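Histidine--tRNA ligase (PDB 1QE0) catalyses the ATP-dependent attachment of L-histidine to tRNA(His), releasing AMP and diphosphate, as a homodimeric class II aminoacyl-tRNA synthetase. Local coordinates at residues E23-E28 against Q152-K157; A178-F183 against S196-D201; R87-I90 against M94-N97; E407-E410 against E416-K419. All blocks are in the same frame, centred on the assembly; numbering follows the deposited sequence.

Contact 1. Residues E23-E28 against Q152-K157; sequences ENQLDE and QSFGLK
Gln25 lays its side-chain amide flat over one face of the Phe154 ring, the two planes only 3° apart. The two side chains approach from opposite directions, and the overlap is displaced toward the rim of the ring: the amide nitrogen NE2 of Gln25 is 3.4 Å from CE1 of Phe154. The aliphatic part of the glutamine shares in the contact, its CG standing 3.7 Å from CZ of the same ring. With CG anti to the backbone nitrogen (chi1 174°) and a bend at chi2, the glutamine carries its amide across the ring to Ser153. There NE2 of Gln25 donates to OG of Ser153 at 2.9 Å, with the acceptor close to the amide plane; a weaker bond runs from NE2 to the main-chain O of Ser153 at 3.3 Å. Ser153 OG is also hydrogen-bonded to the carbonyl of Ile150, one turn back. Residues 23-28 lie on helix 13-33, probably the motif 1 helix of class II synthetases, and 152-157 run from the end of helix 137-153 into the loop after it, through a Schellman motif with Gly155 at positive phi. Phe154 also packs on Tyr21 and Ile22 of helix 13-33 and on Leu313 of helix 310-319, while Glu23 forms a salt bridge to Arg39 of the second subunit.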
loop_
_atom_site.group_PDB
_atom_site.type_symbol
_atom_site.label_atom_id
_atom_site.label_comp_id
_atom_site.label_asym_id
_atom_site.label_seq_id
_atom_site.Cartn_x
_atom_site.Cartn_y
_atom_site.Cartn_z
ATOM N N GLU A 23 -5.633 3.064 -1.061
ATOM C CA GLU A 23 -4.211 2.889 -1.284
ATOM C C GLU A 23 -3.854 3.012 -2.748
ATOM O O GLU A 23 -2.891 3.700 -3.078
ATOM C CB GLU A 23 -3.728 1.536 -0.774
ATOM C CG GLU A 23 -3.910 1.394 0.696
ATOM C CD GLU A 23 -3.695 -0.017 1.203
ATOM O OE1 GLU A 23 -3.713 -0.989 0.403
ATOM O OE2 GLU A 23 -3.503 -0.141 2.435
ATOM N N ASN A 24 -4.629 2.386 -3.629
ATOM C CA ASN A 24 -4.329 2.447 -5.059
ATOM C C ASN A 24 -4.511 3.839 -5.621
ATOM O O ASN A 24 -3.710 4.309 -6.429
ATOM C CB ASN A 24 -5.140 1.438 -5.874
ATOM C CG ASN A 24 -4.824 1.506 -7.389
ATOM O OD1 ASN A 24 -5.660 1.919 -8.199
ATOM N ND2 ASN A 24 -3.622 1.071 -7.771
ATOM N N GLN A 25 -5.542 4.526 -5.164
ATOM C CA GLN A 25 -5.796 5.884 -5.626
ATOM C C GLN A 25 -4.668 6.855 -5.223
ATOM O O GLN A 25 -4.358 7.797 -5.966
ATOM C CB GLN A 25 -7.142 6.362 -5.101
ATOM C CG GLN A 25 -7.405 7.784 -5.404
ATOM C CD GLN A 25 -8.853 8.044 -5.608
ATOM O OE1 GLN A 25 -9.567 7.216 -6.150
ATOM N NE2 GLN A 25 -9.298 9.220 -5.221
ATOM N N LEU A 26 -4.082 6.649 -4.040
ATOM C CA LEU A 26 -2.983 7.495 -3.554
ATOM C C LEU A 26 -1.695 7.227 -4.358
ATOM O O LEU A 26 -0.938 8.147 -4.684
ATOM C CB LEU A 26 -2.757 7.277 -2.061
ATOM C CG LEU A 26 -3.796 7.912 -1.119
ATOM C CD1 LEU A 26 -3.665 7.432 0.360
ATOM C CD2 LEU A 26 -3.663 9.411 -1.235
ATOM N N ASP A 27 -1.468 5.975 -4.721
ATOM C CA ASP A 27 -0.293 5.652 -5.508
ATOM C C ASP A 27 -0.378 6.351 -6.857
ATOM O O ASP A 27 0.640 6.796 -7.386
ATOM C CB ASP A 27 -0.183 4.139 -5.686
ATOM C CG ASP A 27 0.038 3.409 -4.370
ATOM O OD1 ASP A 27 0.486 4.015 -3.372
ATOM O OD2 ASP A 27 -0.237 2.209 -4.321
ATOM N N GLU A 28 -1.592 6.472 -7.397
ATOM C CA GLU A 28 -1.806 7.130 -8.688
ATOM C C GLU A 28 -1.585 8.608 -8.588
ATOM O O GLU A 28 -0.917 9.191 -9.423
ATOM C CB GLU A 28 -3.209 6.917 -9.185
ATOM C CG GLU A 28 -3.545 5.478 -9.433
ATOM C CD GLU A 28 -4.912 5.315 -10.047
ATOM O OE1 GLU A 28 -5.485 6.343 -10.514
ATOM O OE2 GLU A 28 -5.400 4.159 -10.069
ATOM N N GLN A 152 -9.977 15.731 -1.889
ATOM C CA GLN A 152 -11.032 16.060 -2.831
ATOM C C GLN A 152 -11.204 14.958 -3.856
ATOM O O GLN A 152 -12.280 14.775 -4.385
ATOM C CB GLN A 152 -10.750 17.373 -3.546
ATOM C CG GLN A 152 -10.724 18.605 -2.638
ATOM C CD GLN A 152 -10.738 19.891 -3.436
ATOM O OE1 GLN A 152 -9.957 20.055 -4.381
ATOM N NE2 GLN A 152 -11.635 20.805 -3.082
ATOM N N SER A 153 -10.174 14.167 -4.100
ATOM C CA SER A 153 -10.310 13.134 -5.103
ATOM C C SER A 153 -11.302 12.065 -4.657
ATOM O O SER A 153 -11.832 11.305 -5.470
ATOM C CB SER A 153 -8.935 12.534 -5.482
ATOM O OG SER A 153 -8.301 11.799 -4.442
ATOM N N PHE A 154 -11.550 12.004 -3.358
ATOM C CA PHE A 154 -12.453 10.999 -2.842
ATOM C C PHE A 154 -13.864 11.516 -2.708
ATOM O O PHE A 154 -14.753 10.773 -2.317
ATOM C CB PHE A 154 -11.946 10.477 -1.498
ATOM C CG PHE A 154 -10.739 9.601 -1.613
ATOM C CD1 PHE A 154 -10.852 8.312 -2.153
ATOM C CD2 PHE A 154 -9.494 10.053 -1.201
ATOM C CE1 PHE A 154 -9.756 7.487 -2.277
ATOM C CE2 PHE A 154 -8.373 9.235 -1.314
ATOM C CZ PHE A 154 -8.502 7.943 -1.856
ATOM N N GLY A 155 -14.054 12.801 -2.970
ATOM C CA GLY A 155 -15.376 13.394 -2.883
ATOM C C GLY A 155 -15.705 14.104 -1.583
ATOM O O GLY A 155 -16.828 14.584 -1.409
ATOM N N LEU A 156 -14.768 14.125 -0.640
ATOM C CA LEU A 156 -15.002 14.800 0.629
ATOM C C LEU A 156 -15.279 16.223 0.270
ATOM O O LEU A 156 -14.739 16.732 -0.705
ATOM C CB LEU A 156 -13.789 14.729 1.519
ATOM C CG LEU A 156 -13.730 13.593 2.533
ATOM C CD1 LEU A 156 -15.007 12.798 2.514
ATOM C CD2 LEU A 156 -12.505 12.728 2.281
ATOM N N LYS A 157 -16.084 16.891 1.076
ATOM C CA LYS A 157 -16.430 18.240 0.721
ATOM C C LYS A 157 -16.435 19.317 1.750
ATOM O O LYS A 157 -16.469 20.482 1.376
ATOM C CB LYS A 157 -17.780 18.242 0.025
ATOM C CG LYS A 157 -17.734 18.598 -1.446
ATOM C CD LYS A 157 -19.000 18.085 -2.090
ATOM C CE LYS A 157 -18.973 16.565 -2.191
ATOM N NZ LYS A 157 -18.473 16.227 -3.522
#

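Contact 2. Residues A178-F183 against S196-D201; sequences ALVKHF and SRLHTD. Unlike the reference sequence in segment 196-201: Asp201 (reference Asn).
Val180 and Leu198 bring the backbones of the two segments closest, with their CA atoms 6.2 Å apart. Residues 178-183 form the last turns of helix 169-183; across from them, 197-199 keep helical backbone angles without the regular bonds. The end of that helix thus packs through apolar side chains on the loop that follows helix 192-196, in the synthetase family region, and the connection between the two segments contains the Cys191-Cys194 disulfide. No hydrogen bond passes between the segments. Leu198 provides the centre of the contact, sending the methyl CD2 against the helix surface between Val180 and Phe183, one turn apart. The valine meets the leucine with both branches: CG1 is 3.8 Å from CD2 of Leu198, and CG2 of Val180 approaches that same methyl to 3.6 Å. From Phe183 it is the CB that touches, while the ring leads away from the loop and meets Phe190 with the planes nearly perpendicular. Leu206 packs on Phe183 as well, and Pro202 on Leu179, so the loop continues along this helix beyond Asp201. The second branch of the leucine has a smaller share, its CD1 lying 4.0 Å from CG1 of Val180, whereas CD2 of Leu198 reaches past the valine side chain to the main chain, 3.4 Å from CA of Val180.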
loop_
_atom_site.group_PDB
_atom_site.type_symbol
_atom_site.label_atom_id
_atom_site.label_comp_id
_atom_site.label_asym_id
_atom_site.label_seq_id
_atom_site.Cartn_x
_atom_site.Cartn_y
_atom_site.Cartn_z
ATOM N N ALA A 178 12.802 37.112 22.949
ATOM C CA ALA A 178 11.684 37.858 23.500
ATOM C C ALA A 178 10.978 37.043 24.601
ATOM O O ALA A 178 10.601 37.595 25.634
ATOM C CB ALA A 178 10.728 38.232 22.402
ATOM N N LEU A 179 10.797 35.740 24.387
ATOM C CA LEU A 179 10.171 34.855 25.388
ATOM C C LEU A 179 11.030 34.767 26.661
ATOM O O LEU A 179 10.534 34.477 27.742
ATOM C CB LEU A 179 10.005 33.438 24.828
ATOM C CG LEU A 179 8.958 33.075 23.781
ATOM C CD1 LEU A 179 9.492 31.972 22.896
ATOM C CD2 LEU A 179 7.667 32.648 24.448
ATOM N N VAL A 180 12.334 34.915 26.505
ATOM C CA VAL A 180 13.232 34.870 27.639
ATOM C C VAL A 180 13.208 36.187 28.394
ATOM O O VAL A 180 13.340 36.205 29.609
ATOM C CB VAL A 180 14.631 34.608 27.191
ATOM C CG1 VAL A 180 15.547 34.527 28.398
ATOM C CG2 VAL A 180 14.666 33.342 26.381
ATOM N N LYS A 181 13.127 37.294 27.659
ATOM C CA LYS A 181 13.031 38.632 28.252
ATOM C C LYS A 181 11.768 38.581 29.120
ATOM O O LYS A 181 11.754 38.974 30.289
ATOM C CB LYS A 181 12.822 39.680 27.145
ATOM C CG LYS A 181 13.971 39.836 26.168
ATOM C CD LYS A 181 15.100 40.664 26.757
ATOM C CE LYS A 181 15.035 42.143 26.309
ATOM N NZ LYS A 181 15.276 42.318 24.833
ATOM N N HIS A 182 10.726 38.028 28.511
ATOM C CA HIS A 182 9.416 37.862 29.099
ATOM C C HIS A 182 9.413 36.931 30.306
ATOM O O HIS A 182 9.418 37.389 31.443
ATOM C CB HIS A 182 8.448 37.359 28.015
ATOM C CG HIS A 182 7.047 37.121 28.498
ATOM N ND1 HIS A 182 6.657 35.943 29.106
ATOM C CD2 HIS A 182 5.943 37.898 28.447
ATOM C CE1 HIS A 182 5.371 36.010 29.409
ATOM N NE2 HIS A 182 4.913 37.183 29.018
ATOM N N PHE A 183 9.443 35.627 30.048
ATOM C CA PHE A 183 9.366 34.617 31.095
ATOM C C PHE A 183 10.406 34.658 32.174
ATOM O O PHE A 183 10.076 34.461 33.336
ATOM C CB PHE A 183 9.385 33.212 30.503
ATOM C CG PHE A 183 8.109 32.809 29.831
ATOM C CD1 PHE A 183 8.026 32.765 28.439
ATOM C CD2 PHE A 183 7.010 32.420 30.584
ATOM C CE1 PHE A 183 6.869 32.333 27.808
ATOM C CE2 PHE A 183 5.842 31.983 29.957
ATOM C CZ PHE A 183 5.774 31.939 28.565
ATOM N N SER A 196 13.872 24.686 32.961
ATOM C CA SER A 196 14.993 24.234 32.132
ATOM C C SER A 196 14.836 24.805 30.731
ATOM O O SER A 196 15.757 25.427 30.191
ATOM C CB SER A 196 15.021 22.701 32.034
ATOM O OG SER A 196 15.241 22.063 33.287
ATOM N N ARG A 197 13.618 24.680 30.208
ATOM C CA ARG A 197 13.267 25.119 28.864
ATOM C C ARG A 197 13.413 26.584 28.484
ATOM O O ARG A 197 13.308 26.912 27.308
ATOM C CB ARG A 197 11.855 24.676 28.524
ATOM C CG ARG A 197 11.570 23.207 28.721
ATOM C CD ARG A 197 10.430 22.811 27.770
ATOM N NE ARG A 197 9.687 21.603 28.135
ATOM C CZ ARG A 197 8.624 21.596 28.936
ATOM N NH1 ARG A 197 8.175 22.729 29.479
ATOM N NH2 ARG A 197 7.957 20.463 29.134
ATOM N N LEU A 198 13.622 27.486 29.432
ATOM C CA LEU A 198 13.761 28.895 29.041
ATOM C C LEU A 198 14.976 29.020 28.151
ATOM O O LEU A 198 14.939 29.580 27.056
ATOM C CB LEU A 198 13.980 29.802 30.260
ATOM C CG LEU A 198 13.240 31.143 30.441
ATOM C CD1 LEU A 198 14.116 32.049 31.262
ATOM C CD2 LEU A 198 12.906 31.831 29.139
ATOM N N HIS A 199 16.047 28.403 28.617
ATOM C CA HIS A 199 17.315 28.474 27.929
ATOM C C HIS A 199 17.577 27.637 26.693
ATOM O O HIS A 199 18.521 27.920 25.966
ATOM C CB HIS A 199 18.440 28.344 28.945
ATOM C CG HIS A 199 18.661 29.607 29.700
ATOM N ND1 HIS A 199 17.845 30.009 30.732
ATOM C CD2 HIS A 199 19.493 30.650 29.450
ATOM C CE1 HIS A 199 18.146 31.246 31.077
ATOM N NE2 HIS A 199 19.146 31.657 30.313
ATOM N N THR A 200 16.775 26.612 26.441
ATOM C CA THR A 200 17.014 25.826 25.256
ATOM C C THR A 200 16.012 26.204 24.179
ATOM O O THR A 200 16.350 26.272 23.001
ATOM C CB THR A 200 16.985 24.365 25.580
ATOM O OG1 THR A 200 15.799 24.073 26.328
ATOM C CG2 THR A 200 18.218 24.013 26.414
ATOM N N ASP A 201 14.778 26.470 24.579
ATOM C CA ASP A 201 13.735 26.879 23.647
ATOM C C ASP A 201 12.496 27.254 24.433
ATOM O O ASP A 201 11.651 26.422 24.713
ATOM C CB ASP A 201 13.427 25.781 22.616
ATOM C CG ASP A 201 13.033 24.466 23.260
ATOM O OD1 ASP A 201 12.313 23.666 22.607
ATOM O OD2 ASP A 201 13.439 24.233 24.422
#

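Contact 3. Residues R87-I90 against M94-N97; sequences RSYI and MQGN
Tyr89 receives the beginning of the Met94 side chain over one face of its ring: CB of Met94 lies 4.0 Å from the ring centroid and 23° off the ring normal, a CH-pi contact displaced toward the CD1 rim. Beyond CG the methionine runs extended: chi2 near 180° sets SD of Met94 beside CA of Tyr89 at 3.5 Å, and the extended chi3 carries the terminal methyl CE on to Ser88, 3.8 Å from its main-chain O. The sulfur stands obliquely to the tyrosine ring in a Met-aromatic contact, SD of Met94 being 5.0 Å from the centroid of Tyr89. The backbone also joins Met94 to Tyr89, for the amide N of Met94 donates to O of Tyr89 at 3.0 Å, a nearly straight bond lying in the carbonyl plane. In the synthetase domain this is how the chain leaves helix 82-91: it turns back so that the loop leading to strand 102-111 packs against the helix's final turns. Gln95 follows with a more folded side chain. Its CG sits between the backbone nitrogen and carbonyl carbon (chi1 51°), and a bend at chi2 returns the amide toward the tyrosine, where NE2 of Gln95 is 3.3 Å from CE2 of Tyr89. Amide and ring planes are 45° apart. At the ring's far end OH of Tyr89 touches CA of Gln95 at 3.4 Å. Leu12 of the second subunit packs on both Met94 and Ser88, and Ser88 OG is hydrogen-bonded to Asp10 of that subunit, whose carboxylate also forms a salt bridge with Arg87.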
loop_
_atom_site.group_PDB
_atom_site.type_symbol
_atom_site.label_atom_id
_atom_site.label_comp_id
_atom_site.label_asym_id
_atom_site.label_seq_id
_atom_site.Cartn_x
_atom_site.Cartn_y
_atom_site.Cartn_z
ATOM N N ARG A 87 16.232 8.632 8.092
ATOM C CA ARG A 87 17.306 7.681 8.361
ATOM C C ARG A 87 17.718 6.976 7.058
ATOM O O ARG A 87 18.893 6.670 6.852
ATOM C CB ARG A 87 16.875 6.676 9.434
ATOM C CG ARG A 87 17.999 5.814 9.920
ATOM C CD ARG A 87 17.753 4.364 9.594
ATOM N NE ARG A 87 17.810 4.080 8.164
ATOM C CZ ARG A 87 16.928 3.308 7.532
ATOM N NH1 ARG A 87 15.930 2.750 8.207
ATOM N NH2 ARG A 87 17.044 3.068 6.234
ATOM N N SER A 88 16.761 6.742 6.165
ATOM C CA SER A 88 17.072 6.108 4.893
ATOM C C SER A 88 17.751 7.091 3.944
ATOM O O SER A 88 18.643 6.716 3.182
ATOM C CB SER A 88 15.813 5.565 4.241
ATOM O OG SER A 88 16.169 4.896 3.042
ATOM N N TYR A 89 17.248 8.323 3.934
ATOM C CA TYR A 89 17.761 9.403 3.105
ATOM C C TYR A 89 19.231 9.605 3.453
ATOM O O TYR A 89 20.088 9.715 2.573
ATOM C CB TYR A 89 16.938 10.678 3.369
ATOM C CG TYR A 89 17.466 11.951 2.768
ATOM C CD1 TYR A 89 16.862 12.520 1.657
ATOM C CD2 TYR A 89 18.560 12.608 3.325
ATOM C CE1 TYR A 89 17.325 13.696 1.116
ATOM C CE2 TYR A 89 19.041 13.808 2.781
ATOM C CZ TYR A 89 18.414 14.334 1.679
ATOM O OH TYR A 89 18.895 15.485 1.109
ATOM N N ILE A 90 19.534 9.629 4.739
ATOM C CA ILE A 90 20.919 9.807 5.164
ATOM C C ILE A 90 21.782 8.586 4.791
ATOM O O ILE A 90 22.756 8.693 4.026
ATOM C CB ILE A 90 21.012 10.093 6.682
ATOM C CG1 ILE A 90 20.416 11.481 6.998
ATOM C CG2 ILE A 90 22.457 10.018 7.129
ATOM C CD1 ILE A 90 19.953 11.687 8.435
ATOM N N MET A 94 21.285 10.314 -0.106
ATOM C CA MET A 94 20.390 10.873 -1.121
ATOM C C MET A 94 20.670 12.342 -1.416
ATOM O O MET A 94 20.340 12.851 -2.489
ATOM C CB MET A 94 18.927 10.675 -0.711
ATOM C CG MET A 94 18.532 9.222 -0.578
ATOM S SD MET A 94 16.826 8.937 -0.209
ATOM C CE MET A 94 16.831 7.178 -0.130
ATOM N N GLN A 95 21.329 13.007 -0.475
ATOM C CA GLN A 95 21.662 14.412 -0.635
ATOM C C GLN A 95 22.506 14.599 -1.862
ATOM O O GLN A 95 22.523 15.653 -2.456
ATOM C CB GLN A 95 22.429 14.938 0.580
ATOM C CG GLN A 95 23.638 14.101 0.996
ATOM C CD GLN A 95 23.308 12.917 1.919
ATOM O OE1 GLN A 95 24.176 12.193 2.305
ATOM N NE2 GLN A 95 22.068 12.716 2.235
ATOM N N GLY A 96 23.205 13.559 -2.250
ATOM C CA GLY A 96 24.054 13.677 -3.406
ATOM C C GLY A 96 23.375 13.226 -4.667
ATOM O O GLY A 96 24.002 13.091 -5.713
ATOM N N ASN A 97 22.092 12.942 -4.578
ATOM C CA ASN A 97 21.372 12.510 -5.752
ATOM C C ASN A 97 21.286 13.611 -6.789
ATOM O O ASN A 97 21.038 14.768 -6.469
ATOM C CB ASN A 97 19.972 12.116 -5.359
ATOM C CG ASN A 97 19.692 10.700 -5.676
ATOM O OD1 ASN A 97 19.641 9.837 -4.777
ATOM N ND2 ASN A 97 19.585 10.411 -6.974
#

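Contact 4. Residues E407-E410 against E416-K419; sequences ETIE and EYFK
Ile409 sets its branch methyl CG2 over the centre of the Tyr417 ring, 4.0 Å from the centroid and only 12° off the ring normal, a CH-pi contact. The longer branch of the isoleucine reaches toward the root of the tyrosine, where CD1 of Ile409 comes within 3.6 Å of CD1 of Tyr417. The two methyls thus follow the length of the aromatic side chain, one over the ring itself and the other near its attachment. In Tyr417, chi1 of -179° turns the ring away from the backbone nitrogen and out toward the neighbouring strand. Within the anticodon-binding domain, this joins strand 406-409, an outermost strand of the mixed five-stranded sheet, to helix 413-419, which ends the fold. At the far end of the ring the contact becomes polar: OH of Tyr417 donates to OE1 of Glu407 at 3.0 Å. The carboxylate accepts this bond on its anti side, with the hydroxyl 23° out of its plane. Glu407 comes to the ring edge with its chain bent at chi2, crossing the tyrosine side chain at about a right angle; its CB also lies 3.6 Å from OH of Tyr417. Backbone hydrogen bonds between Glu407 and Val398 and between Ile409 and Ile396 hold the strand to its sheet neighbour, and Ile409 packs on the side chains of Val398 and Ile396. Next to the tyrosine, Phe418 meets Phe382 edge-to-face.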
loop_
_atom_site.group_PDB
_atom_site.type_symbol
_atom_site.label_atom_id
_atom_site.label_comp_id
_atom_site.label_asym_id
_atom_site.label_seq_id
_atom_site.Cartn_x
_atom_site.Cartn_y
_atom_site.Cartn_z
ATOM N N GLU A 407 -29.911 -15.830 -21.481
ATOM C CA GLU A 407 -29.429 -15.697 -22.849
ATOM C C GLU A 407 -28.833 -17.029 -23.167
ATOM O O GLU A 407 -28.045 -17.531 -22.394
ATOM C CB GLU A 407 -28.396 -14.596 -22.997
ATOM C CG GLU A 407 -29.073 -13.269 -23.079
ATOM C CD GLU A 407 -28.772 -12.466 -24.324
ATOM O OE1 GLU A 407 -27.664 -11.914 -24.393
ATOM O OE2 GLU A 407 -29.649 -12.307 -25.195
ATOM N N THR A 408 -29.273 -17.646 -24.257
ATOM C CA THR A 408 -28.781 -18.962 -24.654
ATOM C C THR A 408 -27.594 -18.840 -25.603
ATOM O O THR A 408 -27.696 -18.179 -26.641
ATOM C CB THR A 408 -29.868 -19.739 -25.373
ATOM O OG1 THR A 408 -31.092 -19.606 -24.657
ATOM C CG2 THR A 408 -29.507 -21.197 -25.432
ATOM N N ILE A 409 -26.465 -19.456 -25.248
ATOM C CA ILE A 409 -25.283 -19.413 -26.106
ATOM C C ILE A 409 -24.703 -20.811 -26.108
ATOM O O ILE A 409 -25.157 -21.654 -25.329
ATOM C CB ILE A 409 -24.209 -18.429 -25.588
ATOM C CG1 ILE A 409 -23.669 -18.890 -24.238
ATOM C CG2 ILE A 409 -24.771 -17.021 -25.502
ATOM C CD1 ILE A 409 -22.423 -18.160 -23.835
ATOM N N GLU A 410 -23.764 -21.090 -27.015
ATOM C CA GLU A 410 -23.124 -22.410 -27.038
ATOM C C GLU A 410 -22.081 -22.465 -25.882
ATOM O O GLU A 410 -21.488 -21.434 -25.529
ATOM C CB GLU A 410 -22.480 -22.697 -28.402
ATOM C CG GLU A 410 -21.238 -21.895 -28.701
ATOM C CD GLU A 410 -20.598 -22.245 -30.052
ATOM O OE1 GLU A 410 -19.983 -23.340 -30.155
ATOM O OE2 GLU A 410 -20.696 -21.404 -30.997
ATOM N N GLU A 416 -15.329 -16.640 -24.361
ATOM C CA GLU A 416 -15.425 -15.598 -25.389
ATOM C C GLU A 416 -16.460 -14.550 -25.063
ATOM O O GLU A 416 -16.277 -13.354 -25.317
ATOM C CB GLU A 416 -15.951 -16.234 -26.682
ATOM C CG GLU A 416 -14.942 -16.644 -27.698
ATOM C CD GLU A 416 -14.020 -15.500 -28.153
ATOM O OE1 GLU A 416 -13.875 -15.379 -29.405
ATOM O OE2 GLU A 416 -13.392 -14.794 -27.286
ATOM N N TYR A 417 -17.628 -15.046 -24.700
ATOM C CA TYR A 417 -18.805 -14.260 -24.399
ATOM C C TYR A 417 -18.672 -13.433 -23.155
ATOM O O TYR A 417 -19.365 -12.429 -23.013
ATOM C CB TYR A 417 -19.971 -15.220 -24.277
ATOM C CG TYR A 417 -21.324 -14.607 -23.987
ATOM C CD1 TYR A 417 -21.921 -14.803 -22.758
ATOM C CD2 TYR A 417 -22.008 -13.890 -24.972
ATOM C CE1 TYR A 417 -23.185 -14.290 -22.483
ATOM C CE2 TYR A 417 -23.294 -13.358 -24.738
ATOM C CZ TYR A 417 -23.879 -13.567 -23.480
ATOM O OH TYR A 417 -25.125 -13.060 -23.157
ATOM N N PHE A 418 -17.954 -13.957 -22.171
ATOM C CA PHE A 418 -17.757 -13.225 -20.954
ATOM C C PHE A 418 -16.579 -12.316 -21.119
ATOM O O PHE A 418 -16.610 -11.200 -20.653
ATOM C CB PHE A 418 -17.659 -14.132 -19.740
ATOM C CG PHE A 418 -18.987 -14.394 -19.087
ATOM C CD1 PHE A 418 -19.405 -13.631 -18.004
ATOM C CD2 PHE A 418 -19.841 -15.375 -19.574
ATOM C CE1 PHE A 418 -20.650 -13.845 -17.416
ATOM C CE2 PHE A 418 -21.102 -15.588 -18.975
ATOM C CZ PHE A 418 -21.495 -14.823 -17.907
ATOM N N LYS A 419 -15.597 -12.768 -21.882
ATOM C CA LYS A 419 -14.421 -11.955 -22.117
ATOM C C LYS A 419 -14.960 -10.663 -22.697
ATOM O O LYS A 419 -14.927 -9.636 -22.035
ATOM C CB LYS A 419 -13.529 -12.639 -23.108
ATOM C CG LYS A 419 -12.102 -12.201 -23.025
ATOM C CD LYS A 419 -11.276 -13.110 -23.881
ATOM C CE LYS A 419 -9.844 -12.643 -24.014
ATOM N NZ LYS A 419 -9.348 -13.077 -25.377
#

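Contacts 1, 2 and 3 all lie in the synthetase domain, whereas contact 4 belongs to the anticodon-binding domain. Contact 3 lies in the chain between the two segments of contact 1, yet their nearest atoms are about 17 Å apart. These two are also the contacts that touch the second subunit, so both border the dimer interface. Contact 2 comes later in the sequence, with its centre about 34 Å from that of contact 3. The widest separation joins contacts 2 and 4, whose centres lie about 79 Å apart on opposite sides of the chain's centre. Of the three, contact 1 comes nearest to contact 4, about 20 Å between nearest atoms.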